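Long-range contacts in PA0821 (Pseudomonas aeruginosa, PDB 7DRG), which probably acts as an immunity protein (antitoxin) that neutralises a putative VRR-NUC domain effector of the type VI secretion system: residues G35-L40 against A122-F127; Y45-H50 against H141-L146; L76-P81 against L109-T114. All blocks are in the same frame, centred on the assembly; numbering follows the deposited sequence.

Of the segments in contact, those on strand 34-46 come first along the chain, and this strand serves two contacts. Its early part, 35-40, meets 122-127 and closes contact 1. Its end and the following turn, 45-50, meet 141-146 in contact 2. The two loops therefore cross. Contact 3, between 76-81 and 109-114, lies within the span of both. Strands 75-77, 109-114, 126-131, 144-151 and 34-46 are successive antiparallel neighbours, and contacts 2 and 3 are two of these pairings. Contact 1 instead sets the lead-in to strand 126-131 over a face of strand 34-46. Phe127 of contact 1 touches both others. Its O lies 2.8 Å from Tyr113 N, a probable hydrogen bond, and its ring packs on Leu146.

Contact 1 of 3, residues G35-L40 against A122-F127; sequences GAVLCL and AGAWLF
Gly123 O lies 3.4 Å from Val37 CG1 and accepts a hydrogen bond from Asn185 ND2. Asn185 is also bonded through its backbone to Val37. One asparagine thus ties this carbonyl to the strand beneath it. The arrangement is a loop packed over one face of a beta strand. Strand 34-46 makes backbone bonds to Leu18 and Ile20 on one side and to Ala183 and Asn185 on the other. Residues 122-124 cover the face that carries Val37 and Cys39, and no hydrogen bond joins the two segments directly.

Gly35 and Ala36 both face Ile20, which makes a classic beta bulge. Gly35 has the helix-like backbone angles (phi -83°, psi -29°) usual for the first residue of such a bulge. Ala122 CB rests on it, 3.9 Å from Gly35 O and also close to Ala36 CA.

Val37 carries the middle of the contact with its two methyl groups. CG1 stands between the backbone N and the carbonyl carbon (chi1 57°). From there it presses on the loop backbone, 3.3 Å from Gly123 C, and lies 3.9 Å from Ala122 CB. CG2 reaches Ala124 CB at 4.2 Å. Past Ala124 the chain turns away and enters strand 126-131. Ala124 O is bonded to Ser149 OG of strand 144-151, and Cys39 CB comes to 3.8 Å from that same oxygen.

Contact 2 of 3, residues Y45-H50 against H141-L146; sequences YFKKAH and HDLSVL
The Lys47 side chain crosses that of Asp142 at a slant. Its CB and CG pass Asp142 O, and CG also touches Leu143 CD1 at 4.0 Å. CD and CE then approach Asp142 OD2. NZ ends in a salt bridge, 3.1 Å from Asp142 OD2, and meets the carboxylate from above its plane. The chain is extended beyond CG, which brings the amine level with the acid.

Two waters bridge the backbone nearby; both donate to Asp142 O. One accepts from Lys48 N, the other from Ala49 N. The second also lies 2.6 Å from Ser144 OG, which is bonded to Lys132 N as well. The waters thus link the turn after the strand to Asp142 and Ser144, where Ala49 CB also touches Ser144 OG directly (3.3 Å).

Phe46 has CG between its backbone N and carbonyl carbon (chi1 67°), which folds the ring back over the partner strand. Ser144 CB sits over one face in a CH-pi contact, 4.0 Å from the ring centroid, while Leu146 N lies in plane at the edge. Tyr45 packs beside Val145, with CD2 3.6 Å from Val145 CG2, and its OH bonds to Tyr179 OH. Phe46 N to Ser144 O (2.9 Å) and Ser144 N to Phe46 O (2.8 Å) form the paired bonds of an antiparallel beta ladder, here joining strands 34-46 and 144-151.

Contact 3 of 3, residues L76-P81 against L109-T114; sequences LWREEP and LSFCYT
The Tyr113 ring takes Leu76 CD1 over the centre of one face. This CH-pi contact measures 3.6 Å from CD1 to the centroid and is only 5° off the ring normal. Phe62 of helix 52-69 stacks on the same ring. Leu76 CD1 also lies at the edge of the Phe111 ring, near its plane, while Arg78 CD approaches that ring obliquely, 3.9 Å from Phe111 CE1. The Arg78 guanidinium carries Pro81 CB over one face. Its NH2 bonds to both Gln83 O and Lys85 O, which limits how the group can turn. The Trp77 indole has Cys112 O and Thr114 CG2 at its edge.

Strands 75-77 and 109-114 pair here as an antiparallel ladder. Leu76 and Tyr113 form a non-hydrogen-bonded pair on the face that meets helix 96-101. Trp77 and Cys112 form the hydrogen-bonded pair, with Trp77 N to Cys112 O at 2.8 Å and nearly straight (176°). The return bond from Cys112 N to Trp77 O is 2.9 Å.

Past the end of strand 75-77, a side chain replaces the backbone acceptor: Ser110 OG, anti to the backbone N (chi1 -180°), accepts from Glu79 N at 2.9 Å. Two waters also bond to Ser110 OG, each at 2.7 Å. One of them donates to Glu79 OE2, and the other donates weakly to Trp77 O.

Contact 1 of 3, residues G35-L40 against A122-F127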
ATOM      1  N   GLY B  35     -10.333  13.536   0.952  1.00 21.85           N
ATOM      2  CA  GLY B  35      -9.976  12.966   2.238  1.00 19.37           C
ATOM      3  C   GLY B  35      -8.556  13.252   2.686  1.00 19.03           C
ATOM      4  O   GLY B  35      -8.278  13.274   3.888  1.00 20.05           O
ATOM      5  N   ALA B  36      -7.652  13.428   1.729  1.00 18.88           N
ATOM      6  CA  ALA B  36      -6.235  13.634   2.066  1.00 19.00           C
ATOM      7  C   ALA B  36      -5.536  14.438   0.974  1.00 23.40           C
ATOM      8  O   ALA B  36      -5.834  14.240  -0.152  1.00 21.72           O
ATOM      9  CB  ALA B  36      -5.559  12.298   2.260  1.00 18.53           C
ATOM     10  N   VAL B  37      -4.613  15.308   1.362  1.00 17.42           N
ATOM     11  CA  VAL B  37      -3.844  16.055   0.340  1.00 19.66           C
ATOM     12  C   VAL B  37      -2.385  16.078   0.778  1.00 17.76           C
ATOM     13  O   VAL B  37      -2.123  16.357   1.900  1.00 17.99           O
ATOM     14  CB  VAL B  37      -4.400  17.454   0.047  1.00 25.87           C
ATOM     15  CG1 VAL B  37      -4.472  18.305   1.283  1.00 26.75           C
ATOM     16  CG2 VAL B  37      -3.602  18.153  -1.040  1.00 28.38           C
ATOM     17  N   LEU B  38      -1.506  15.712  -0.134  1.00 18.74           N
ATOM     18  CA  LEU B  38      -0.062  15.694   0.138  1.00 16.00           C
ATOM     19  C   LEU B  38       0.447  17.133   0.130  1.00 17.53           C
ATOM     20  O   LEU B  38       0.201  17.838  -0.806  1.00 19.65           O
ATOM     21  CB  LEU B  38       0.653  14.833  -0.905  1.00 18.80           C
ATOM     22  CG  LEU B  38       2.129  14.551  -0.648  1.00 23.99           C
ATOM     23  CD1 LEU B  38       2.378  13.864   0.680  1.00 21.81           C
ATOM     24  CD2 LEU B  38       2.742  13.775  -1.787  1.00 28.43           C
ATOM     25  N   CYS B  39       1.138  17.501   1.190  1.00 17.41           N
ATOM     26  CA  CYS B  39       1.630  18.865   1.297  1.00 16.30           C
ATOM     27  C   CYS B  39       2.946  18.864   2.068  1.00 15.70           C
ATOM     28  O   CYS B  39       3.459  17.814   2.472  1.00 17.57           O
ATOM     29  CB  CYS B  39       0.574  19.759   1.957  1.00 18.55           C
ATOM     30  SG  CYS B  39       0.171  19.231   3.632  1.00 21.64           S
ATOM     31  N   LEU B  40       3.506  20.057   2.243  1.00 15.57           N
ATOM     32  CA  LEU B  40       4.703  20.255   3.051  1.00 14.09           C
ATOM     33  C   LEU B  40       4.257  20.796   4.405  1.00 14.74           C
ATOM     34  O   LEU B  40       3.825  21.949   4.505  1.00 17.74           O
ATOM     35  CB  LEU B  40       5.658  21.214   2.351  1.00 17.38           C
ATOM     36  CG  LEU B  40       6.880  21.688   3.132  1.00 17.64           C
ATOM     37  CD1 LEU B  40       7.667  20.511   3.672  1.00 19.43           C
ATOM     38  CD2 LEU B  40       7.744  22.550   2.210  1.00 20.48           C
ATOM     39  N   ALA B 122      -9.946  18.051   3.026  1.00 22.03           N
ATOM     40  CA  ALA B 122      -8.545  18.326   3.322  1.00 19.06           C
ATOM     41  C   ALA B 122      -8.036  19.426   2.404  1.00 21.88           C
ATOM     42  O   ALA B 122      -8.429  19.516   1.239  1.00 22.64           O
ATOM     43  CB  ALA B 122      -7.701  17.063   3.146  1.00 19.31           C
ATOM     44  N   GLY B 123      -7.171  20.286   2.945  1.00 21.66           N
ATOM     45  CA  GLY B 123      -6.580  21.350   2.167  1.00 23.89           C
ATOM     46  C   GLY B 123      -5.081  21.400   2.396  1.00 21.05           C
ATOM     47  O   GLY B 123      -4.571  20.946   3.420  1.00 22.32           O
ATOM     48  N   ALA B 124      -4.381  21.971   1.415  1.00 16.62           N
ATOM     49  CA  ALA B 124      -2.924  21.984   1.442  1.00 16.72           C
ATOM     50  C   ALA B 124      -2.342  23.126   2.264  1.00 18.46           C
ATOM     51  O   ALA B 124      -1.171  23.050   2.642  1.00 18.44           O
ATOM     52  CB  ALA B 124      -2.378  22.044   0.012  1.00 21.74           C
ATOM     53  N   TRP B 125      -3.123  24.162   2.559  1.00 17.25           N
ATOM     54  CA  TRP B 125      -2.718  25.231   3.462  1.00 17.05           C
ATOM     55  C   TRP B 125      -3.332  24.958   4.828  1.00 19.17           C
ATOM     56  O   TRP B 125      -4.533  24.681   4.921  1.00 21.64           O
ATOM     57  CB  TRP B 125      -3.189  26.598   2.965  1.00 18.51           C
ATOM     58  CG  TRP B 125      -2.604  27.070   1.662  1.00 16.65           C
ATOM     59  CD1 TRP B 125      -3.121  26.883   0.418  1.00 23.07           C
ATOM     60  CD2 TRP B 125      -1.419  27.862   1.491  1.00 20.84           C
ATOM     61  NE1 TRP B 125      -2.322  27.491  -0.523  1.00 23.58           N
ATOM     62  CE2 TRP B 125      -1.271  28.097   0.111  1.00 21.41           C
ATOM     63  CE3 TRP B 125      -0.466  28.381   2.369  1.00 19.70           C
ATOM     64  CZ2 TRP B 125      -0.206  28.829  -0.414  1.00 22.51           C
ATOM     65  CZ3 TRP B 125       0.592  29.113   1.848  1.00 23.68           C
ATOM     66  CH2 TRP B 125       0.709  29.330   0.467  1.00 25.02           C
ATOM     67  N   LEU B 126      -2.517  25.033   5.874  1.00 17.18           N
ATOM     68  CA  LEU B 126      -2.963  24.699   7.221  1.00 15.90           C
ATOM     69  C   LEU B 126      -2.231  25.565   8.232  1.00 17.39           C
ATOM     70  O   LEU B 126      -1.030  25.811   8.089  1.00 16.26           O
ATOM     71  CB  LEU B 126      -2.700  23.224   7.538  1.00 18.02           C
ATOM     72  CG  LEU B 126      -2.923  22.787   8.987  1.00 20.08           C
ATOM     73  CD1 LEU B 126      -4.403  22.590   9.228  1.00 22.87           C
ATOM     74  CD2 LEU B 126      -2.128  21.525   9.316  1.00 24.60           C
ATOM     75  N   PHE B 127      -2.952  26.022   9.257  1.00 15.78           N
ATOM     76  CA  PHE B 127      -2.320  26.604  10.439  1.00 16.29           C
ATOM     77  C   PHE B 127      -3.165  26.161  11.622  1.00 15.45           C
ATOM     78  O   PHE B 127      -4.316  26.578  11.740  1.00 16.69           O
ATOM     79  CB  PHE B 127      -2.241  28.130  10.342  1.00 18.11           C
ATOM     80  CG  PHE B 127      -1.391  28.774  11.406  1.00 15.51           C
ATOM     81  CD1 PHE B 127      -1.944  29.155  12.624  1.00 18.11           C
ATOM     82  CD2 PHE B 127      -0.045  29.034  11.180  1.00 17.52           C
ATOM     83  CE1 PHE B 127      -1.173  29.774  13.599  1.00 21.11           C
ATOM     84  CE2 PHE B 127       0.730  29.669  12.163  1.00 16.47           C
ATOM     85  CZ  PHE B 127       0.173  30.020  13.361  1.00 17.75           C
TER

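Contact 2 of 3, residues Y45-H50 against H141-L146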
ATOM      1  N   TYR B  45       6.262  20.991  18.728  1.00 14.80           N
ATOM      2  CA  TYR B  45       5.753  20.728  20.069  1.00 16.24           C
ATOM      3  C   TYR B  45       6.406  21.718  21.027  1.00 18.69           C
ATOM      4  O   TYR B  45       7.635  21.757  21.123  1.00 18.01           O
ATOM      5  CB  TYR B  45       6.062  19.294  20.502  1.00 18.47           C
ATOM      6  CG  TYR B  45       5.529  18.178  19.613  1.00 15.83           C
ATOM      7  CD1 TYR B  45       6.198  17.805  18.451  1.00 17.15           C
ATOM      8  CD2 TYR B  45       4.390  17.459  19.979  1.00 16.19           C
ATOM      9  CE1 TYR B  45       5.735  16.754  17.657  1.00 18.06           C
ATOM     10  CE2 TYR B  45       3.920  16.418  19.195  1.00 17.26           C
ATOM     11  CZ  TYR B  45       4.596  16.074  18.040  1.00 18.11           C
ATOM     12  OH  TYR B  45       4.123  15.029  17.270  1.00 19.36           O
ATOM     13  N   PHE B  46       5.597  22.498  21.752  1.00 16.64           N
ATOM     14  CA  PHE B  46       6.140  23.598  22.546  1.00 17.44           C
ATOM     15  C   PHE B  46       5.350  23.736  23.839  1.00 15.92           C
ATOM     16  O   PHE B  46       4.251  23.198  23.977  1.00 18.17           O
ATOM     17  CB  PHE B  46       6.119  24.923  21.767  1.00 19.68           C
ATOM     18  CG  PHE B  46       4.731  25.436  21.486  1.00 18.62           C
ATOM     19  CD1 PHE B  46       3.990  24.929  20.429  1.00 19.94           C
ATOM     20  CD2 PHE B  46       4.164  26.427  22.274  1.00 18.76           C
ATOM     21  CE1 PHE B  46       2.707  25.388  20.174  1.00 19.12           C
ATOM     22  CE2 PHE B  46       2.884  26.894  22.018  1.00 21.67           C
ATOM     23  CZ  PHE B  46       2.154  26.373  20.962  1.00 20.97           C
ATOM     24  N   LYS B  47       5.899  24.502  24.782  1.00 17.94           N
ATOM     25  CA  LYS B  47       5.253  24.666  26.080  1.00 18.17           C
ATOM     26  C   LYS B  47       4.859  26.119  26.320  1.00 19.77           C
ATOM     27  O   LYS B  47       5.185  27.023  25.545  1.00 19.10           O
ATOM     28  CB  LYS B  47       6.155  24.151  27.210  1.00 24.27           C
ATOM     29  CG  LYS B  47       6.421  22.653  27.100  1.00 23.71           C
ATOM     30  CD  LYS B  47       7.102  22.085  28.332  1.00 24.78           C
ATOM     31  CE  LYS B  47       7.393  20.607  28.158  1.00 30.41           C
ATOM     32  NZ  LYS B  47       7.978  20.018  29.398  1.00 36.41           N
ATOM     33  N   LYS B  48       4.103  26.308  27.412  1.00 22.02           N
ATOM     34  CA  LYS B  48       3.667  27.614  27.912  1.00 19.23           C
ATOM     35  C   LYS B  48       2.671  28.299  26.982  1.00 18.50           C
ATOM     36  O   LYS B  48       2.574  29.529  26.962  1.00 20.76           O
ATOM     37  CB  LYS B  48       4.863  28.531  28.192  1.00 21.05           C
ATOM     38  CG  LYS B  48       5.829  27.945  29.207  1.00 28.97           C
ATOM     39  CD  LYS B  48       7.040  28.837  29.378  1.00 36.99           C
ATOM     40  CE  LYS B  48       7.004  29.552  30.703  1.00 48.91           C
ATOM     41  NZ  LYS B  48       8.009  30.653  30.751  1.00 47.11           N
ATOM     42  N   ALA B  49       1.892  27.513  26.233  1.00 19.29           N
ATOM     43  CA  ALA B  49       0.875  28.083  25.360  1.00 18.36           C
ATOM     44  C   ALA B  49      -0.187  28.855  26.129  1.00 19.63           C
ATOM     45  O   ALA B  49      -0.895  29.669  25.532  1.00 20.18           O
ATOM     46  CB  ALA B  49       0.203  26.980  24.539  1.00 19.42           C
ATOM     47  N   HIS B  50      -0.320  28.608  27.432  1.00 20.18           N
ATOM     48  CA  HIS B  50      -1.279  29.324  28.268  1.00 19.49           C
ATOM     49  C   HIS B  50      -0.821  30.727  28.653  1.00 22.88           C
ATOM     50  O   HIS B  50      -1.601  31.458  29.273  1.00 25.50           O
ATOM     51  CB  HIS B  50      -1.562  28.520  29.539  1.00 20.34           C
ATOM     52  CG  HIS B  50      -0.353  28.282  30.389  1.00 25.28           C
ATOM     53  ND1 HIS B  50       0.535  27.254  30.153  1.00 24.95           N
ATOM     54  CD2 HIS B  50       0.119  28.945  31.472  1.00 27.22           C
ATOM     55  CE1 HIS B  50       1.500  27.292  31.055  1.00 28.00           C
ATOM     56  NE2 HIS B  50       1.269  28.308  31.869  1.00 25.50           N
ATOM     57  N   HIS B 141      -0.083  17.722  31.748  1.00 28.71           N
ATOM     58  CA  HIS B 141      -0.330  17.718  30.302  1.00 25.96           C
ATOM     59  C   HIS B 141       0.070  19.079  29.734  1.00 24.13           C
ATOM     60  O   HIS B 141      -0.766  19.920  29.404  1.00 24.87           O
ATOM     61  CB  HIS B 141      -1.791  17.396  30.010  1.00 27.17           C
ATOM     62  CG  HIS B 141      -2.176  15.978  30.308  1.00 31.97           C
ATOM     63  ND1 HIS B 141      -3.362  15.419  29.882  1.00 35.65           N
ATOM     64  CD2 HIS B 141      -1.529  15.006  30.994  1.00 35.02           C
ATOM     65  CE1 HIS B 141      -3.429  14.165  30.290  1.00 37.90           C
ATOM     66  NE2 HIS B 141      -2.330  13.890  30.968  1.00 38.52           N
ATOM     67  N   ASP B 142       1.382  19.285  29.593  1.00 23.14           N
ATOM     68  CA  ASP B 142       1.928  20.619  29.354  1.00 21.65           C
ATOM     69  C   ASP B 142       2.414  20.869  27.930  1.00 21.10           C
ATOM     70  O   ASP B 142       2.925  21.958  27.655  1.00 21.42           O
ATOM     71  CB  ASP B 142       3.072  20.904  30.341  1.00 28.87           C
ATOM     72  CG  ASP B 142       4.244  19.944  30.193  1.00 36.09           C
ATOM     73  OD1 ASP B 142       4.174  19.017  29.363  1.00 34.83           O
ATOM     74  OD2 ASP B 142       5.250  20.128  30.913  1.00 37.14           O
ATOM     75  N   LEU B 143       2.257  19.921  27.016  1.00 19.94           N
ATOM     76  CA  LEU B 143       2.848  20.033  25.687  1.00 19.98           C
ATOM     77  C   LEU B 143       1.777  20.437  24.681  1.00 18.80           C
ATOM     78  O   LEU B 143       0.768  19.736  24.528  1.00 20.54           O
ATOM     79  CB  LEU B 143       3.504  18.713  25.283  1.00 20.18           C
ATOM     80  CG  LEU B 143       4.450  18.799  24.086  1.00 19.17           C
ATOM     81  CD1 LEU B 143       5.563  19.804  24.370  1.00 21.12           C
ATOM     82  CD2 LEU B 143       5.005  17.414  23.790  1.00 23.47           C
ATOM     83  N   SER B 144       1.993  21.563  24.010  1.00 18.69           N
ATOM     84  CA  SER B 144       1.110  22.066  22.969  1.00 15.57           C
ATOM     85  C   SER B 144       1.741  21.841  21.594  1.00 15.97           C
ATOM     86  O   SER B 144       2.905  21.449  21.469  1.00 17.79           O
ATOM     87  CB  SER B 144       0.808  23.548  23.205  1.00 18.96           C
ATOM     88  OG  SER B 144       0.140  23.730  24.453  1.00 19.92           O
ATOM     89  N   VAL B 145       0.953  22.079  20.547  1.00 15.78           N
ATOM     90  CA  VAL B 145       1.375  21.759  19.184  1.00 16.21           C
ATOM     91  C   VAL B 145       0.964  22.881  18.245  1.00 16.67           C
ATOM     92  O   VAL B 145      -0.174  23.354  18.295  1.00 18.37           O
ATOM     93  CB  VAL B 145       0.773  20.425  18.692  1.00 18.85           C
ATOM     94  CG1 VAL B 145       1.116  20.200  17.221  1.00 23.89           C
ATOM     95  CG2 VAL B 145       1.257  19.256  19.543  1.00 18.33           C
ATOM     96  N   LEU B 146       1.886  23.295  17.381  1.00 15.48           N
ATOM     97  CA  LEU B 146       1.576  24.110  16.213  1.00 16.45           C
ATOM     98  C   LEU B 146       1.918  23.299  14.976  1.00 17.73           C
ATOM     99  O   LEU B 146       3.049  22.821  14.847  1.00 16.34           O
ATOM    100  CB  LEU B 146       2.377  25.418  16.203  1.00 15.83           C
ATOM    101  CG  LEU B 146       2.292  26.234  14.911  1.00 17.50           C
ATOM    102  CD1 LEU B 146       0.863  26.678  14.621  1.00 22.28           C
ATOM    103  CD2 LEU B 146       3.201  27.454  14.978  1.00 18.15           C
TER
HETATM  104  O   HOH W   1       3.256  24.381  29.305  1.00 25.60           O
HETATM  105  O   HOH W   2       1.714  24.331  26.445  1.00 22.02           O

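Contact 3 of 3, residues L76-P81 against L109-T114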
ATOM      1  N   LEU B  76     -12.185  28.220   9.421  1.00 21.17           N
ATOM      2  CA  LEU B  76     -11.589  28.164  10.751  1.00 20.56           C
ATOM      3  C   LEU B  76     -12.391  27.194  11.609  1.00 19.99           C
ATOM      4  O   LEU B  76     -13.590  27.412  11.845  1.00 23.00           O
ATOM      5  CB  LEU B  76     -11.556  29.550  11.402  1.00 21.23           C
ATOM      6  CG  LEU B  76     -11.141  29.513  12.872  1.00 19.56           C
ATOM      7  CD1 LEU B  76      -9.716  29.005  13.016  1.00 20.65           C
ATOM      8  CD2 LEU B  76     -11.289  30.904  13.477  1.00 22.39           C
ATOM      9  N   TRP B  77     -11.729  26.141  12.083  1.00 21.11           N
ATOM     10  CA  TRP B  77     -12.319  25.165  12.996  1.00 21.73           C
ATOM     11  C   TRP B  77     -11.837  25.441  14.418  1.00 24.50           C
ATOM     12  O   TRP B  77     -10.643  25.670  14.642  1.00 23.46           O
ATOM     13  CB  TRP B  77     -11.950  23.729  12.587  1.00 23.39           C
ATOM     14  CG  TRP B  77     -12.690  23.187  11.383  1.00 26.76           C
ATOM     15  CD1 TRP B  77     -12.227  23.095  10.092  1.00 30.72           C
ATOM     16  CD2 TRP B  77     -14.021  22.647  11.369  1.00 29.96           C
ATOM     17  NE1 TRP B  77     -13.196  22.539   9.285  1.00 30.14           N
ATOM     18  CE2 TRP B  77     -14.301  22.254  10.043  1.00 37.86           C
ATOM     19  CE3 TRP B  77     -15.000  22.461  12.348  1.00 29.12           C
ATOM     20  CZ2 TRP B  77     -15.521  21.688   9.675  1.00 29.85           C
ATOM     21  CZ3 TRP B  77     -16.211  21.903  11.979  1.00 41.17           C
ATOM     22  CH2 TRP B  77     -16.461  21.528  10.655  1.00 37.46           C
ATOM     23  N   ARG B  78     -12.766  25.426  15.373  1.00 21.23           N
ATOM     24  CA  ARG B  78     -12.447  25.604  16.782  1.00 26.81           C
ATOM     25  C   ARG B  78     -13.213  24.571  17.594  1.00 31.09           C
ATOM     26  O   ARG B  78     -14.401  24.342  17.349  1.00 30.51           O
ATOM     27  CB  ARG B  78     -12.797  27.018  17.273  1.00 26.47           C
ATOM     28  CG  ARG B  78     -11.965  28.146  16.647  1.00 21.59           C
ATOM     29  CD  ARG B  78     -12.428  29.502  17.160  1.00 25.03           C
ATOM     30  NE  ARG B  78     -13.849  29.667  16.902  1.00 28.16           N
ATOM     31  CZ  ARG B  78     -14.641  30.479  17.585  1.00 33.88           C
ATOM     32  NH1 ARG B  78     -14.145  31.221  18.571  1.00 33.99           N
ATOM     33  NH2 ARG B  78     -15.930  30.548  17.278  1.00 32.96           N
ATOM     34  N   GLU B  79     -12.540  23.947  18.559  1.00 28.11           N
ATOM     35  CA  GLU B  79     -13.192  22.926  19.375  1.00 31.36           C
ATOM     36  C   GLU B  79     -13.937  23.584  20.529  1.00 34.10           C
ATOM     37  O   GLU B  79     -13.322  24.250  21.370  1.00 39.08           O
ATOM     38  CB  GLU B  79     -12.184  21.908  19.900  1.00 39.40           C
ATOM     39  CG  GLU B  79     -12.822  20.857  20.799  1.00 52.82           C
ATOM     40  CD  GLU B  79     -11.917  19.671  21.070  1.00 62.96           C
ATOM     41  OE1 GLU B  79     -12.418  18.660  21.608  1.00 65.80           O
ATOM     42  OE2 GLU B  79     -10.713  19.747  20.742  1.00 60.96           O
ATOM     43  N   GLU B  80     -15.260  23.388  20.560  1.00 35.74           N
ATOM     44  CA  GLU B  80     -16.194  23.890  21.566  1.00 40.34           C
ATOM     45  C   GLU B  80     -15.831  25.295  22.038  1.00 40.48           C
ATOM     46  O   GLU B  80     -15.473  25.492  23.206  1.00 43.83           O
ATOM     47  CB  GLU B  80     -16.267  22.922  22.748  1.00 51.19           C
ATOM     48  CG  GLU B  80     -16.608  21.499  22.320  1.00 62.03           C
ATOM     49  CD  GLU B  80     -17.247  20.678  23.420  1.00 75.52           C
ATOM     50  OE1 GLU B  80     -17.957  19.703  23.093  1.00 80.44           O
ATOM     51  OE2 GLU B  80     -17.045  21.007  24.607  1.00 81.64           O
ATOM     52  N   PRO B  81     -15.924  26.293  21.162  1.00 40.31           N
ATOM     53  CA  PRO B  81     -15.553  27.652  21.554  1.00 36.78           C
ATOM     54  C   PRO B  81     -16.559  28.257  22.521  1.00 36.78           C
ATOM     55  O   PRO B  81     -17.759  27.977  22.465  1.00 39.46           O
ATOM     56  CB  PRO B  81     -15.543  28.412  20.224  1.00 36.82           C
ATOM     57  CG  PRO B  81     -16.513  27.669  19.371  1.00 38.75           C
ATOM     58  CD  PRO B  81     -16.400  26.225  19.769  1.00 38.95           C
ATOM     59  N   LEU B 109      -6.420  26.604  23.807  1.00 22.71           N
ATOM     60  CA  LEU B 109      -6.250  27.171  22.476  1.00 22.19           C
ATOM     61  C   LEU B 109      -6.649  26.131  21.443  1.00 19.94           C
ATOM     62  O   LEU B 109      -6.091  25.031  21.423  1.00 21.45           O
ATOM     63  CB  LEU B 109      -4.807  27.597  22.236  1.00 22.26           C
ATOM     64  CG  LEU B 109      -4.184  28.547  23.242  1.00 23.01           C
ATOM     65  CD1 LEU B 109      -2.949  29.146  22.621  1.00 22.12           C
ATOM     66  CD2 LEU B 109      -5.188  29.598  23.647  1.00 31.46           C
ATOM     67  N   SER B 110      -7.596  26.482  20.573  1.00 19.43           N
ATOM     68  CA  SER B 110      -8.025  25.568  19.512  1.00 18.82           C
ATOM     69  C   SER B 110      -8.351  26.416  18.286  1.00 24.05           C
ATOM     70  O   SER B 110      -9.385  27.088  18.255  1.00 23.58           O
ATOM     71  CB  SER B 110      -9.224  24.734  19.950  1.00 24.35           C
ATOM     72  OG  SER B 110      -9.632  23.846  18.921  1.00 27.91           O
ATOM     73  N   PHE B 111      -7.460  26.394  17.293  1.00 20.76           N
ATOM     74  CA  PHE B 111      -7.636  27.170  16.070  1.00 18.57           C
ATOM     75  C   PHE B 111      -7.053  26.370  14.923  1.00 24.64           C
ATOM     76  O   PHE B 111      -5.848  26.098  14.910  1.00 26.60           O
ATOM     77  CB  PHE B 111      -6.935  28.533  16.149  1.00 19.38           C
ATOM     78  CG  PHE B 111      -7.413  29.403  17.273  1.00 21.26           C
ATOM     79  CD1 PHE B 111      -8.548  30.183  17.126  1.00 21.21           C
ATOM     80  CD2 PHE B 111      -6.716  29.452  18.472  1.00 22.12           C
ATOM     81  CE1 PHE B 111      -8.986  30.990  18.156  1.00 23.76           C
ATOM     82  CE2 PHE B 111      -7.156  30.254  19.514  1.00 21.58           C
ATOM     83  CZ  PHE B 111      -8.291  31.024  19.353  1.00 24.90           C
ATOM     84  N   CYS B 112      -7.889  26.014  13.956  1.00 18.03           N
ATOM     85  CA  CYS B 112      -7.425  25.265  12.792  1.00 18.79           C
ATOM     86  C   CYS B 112      -7.919  25.960  11.530  1.00 21.61           C
ATOM     87  O   CYS B 112      -9.104  25.875  11.195  1.00 22.84           O
ATOM     88  CB  CYS B 112      -7.907  23.820  12.847  1.00 18.48           C
ATOM     89  SG  CYS B 112      -7.273  22.852  11.477  1.00 27.91           S
ATOM     90  N   TYR B 113      -7.010  26.650  10.840  1.00 15.74           N
ATOM     91  CA  TYR B 113      -7.311  27.295   9.570  1.00 17.37           C
ATOM     92  C   TYR B 113      -6.993  26.327   8.444  1.00 19.45           C
ATOM     93  O   TYR B 113      -5.890  25.766   8.398  1.00 18.26           O
ATOM     94  CB  TYR B 113      -6.481  28.564   9.384  1.00 16.18           C
ATOM     95  CG  TYR B 113      -6.781  29.687  10.352  1.00 16.93           C
ATOM     96  CD1 TYR B 113      -6.129  29.767  11.579  1.00 18.25           C
ATOM     97  CD2 TYR B 113      -7.695  30.679  10.025  1.00 19.13           C
ATOM     98  CE1 TYR B 113      -6.386  30.821  12.460  1.00 20.05           C
ATOM     99  CE2 TYR B 113      -7.952  31.737  10.900  1.00 19.32           C
ATOM    100  CZ  TYR B 113      -7.303  31.789  12.110  1.00 24.23           C
ATOM    101  OH  TYR B 113      -7.557  32.831  12.970  1.00 24.22           O
ATOM    102  N   THR B 114      -7.949  26.139   7.536  1.00 20.74           N
ATOM    103  CA  THR B 114      -7.767  25.213   6.423  1.00 21.38           C
ATOM    104  C   THR B 114      -8.116  25.902   5.111  1.00 20.77           C
ATOM    105  O   THR B 114      -8.669  27.001   5.084  1.00 20.68           O
ATOM    106  CB  THR B 114      -8.620  23.946   6.583  1.00 23.49           C
ATOM    107  OG1 THR B 114     -10.008  24.274   6.440  1.00 28.73           O
ATOM    108  CG2 THR B 114      -8.384  23.283   7.933  1.00 23.07           C
TER
HETATM  109  O   HOH W   3      -9.791  23.162  16.347  1.00 48.16           O
HETATM  110  O   HOH W   4      -8.602  21.494  19.791  1.00 33.43           O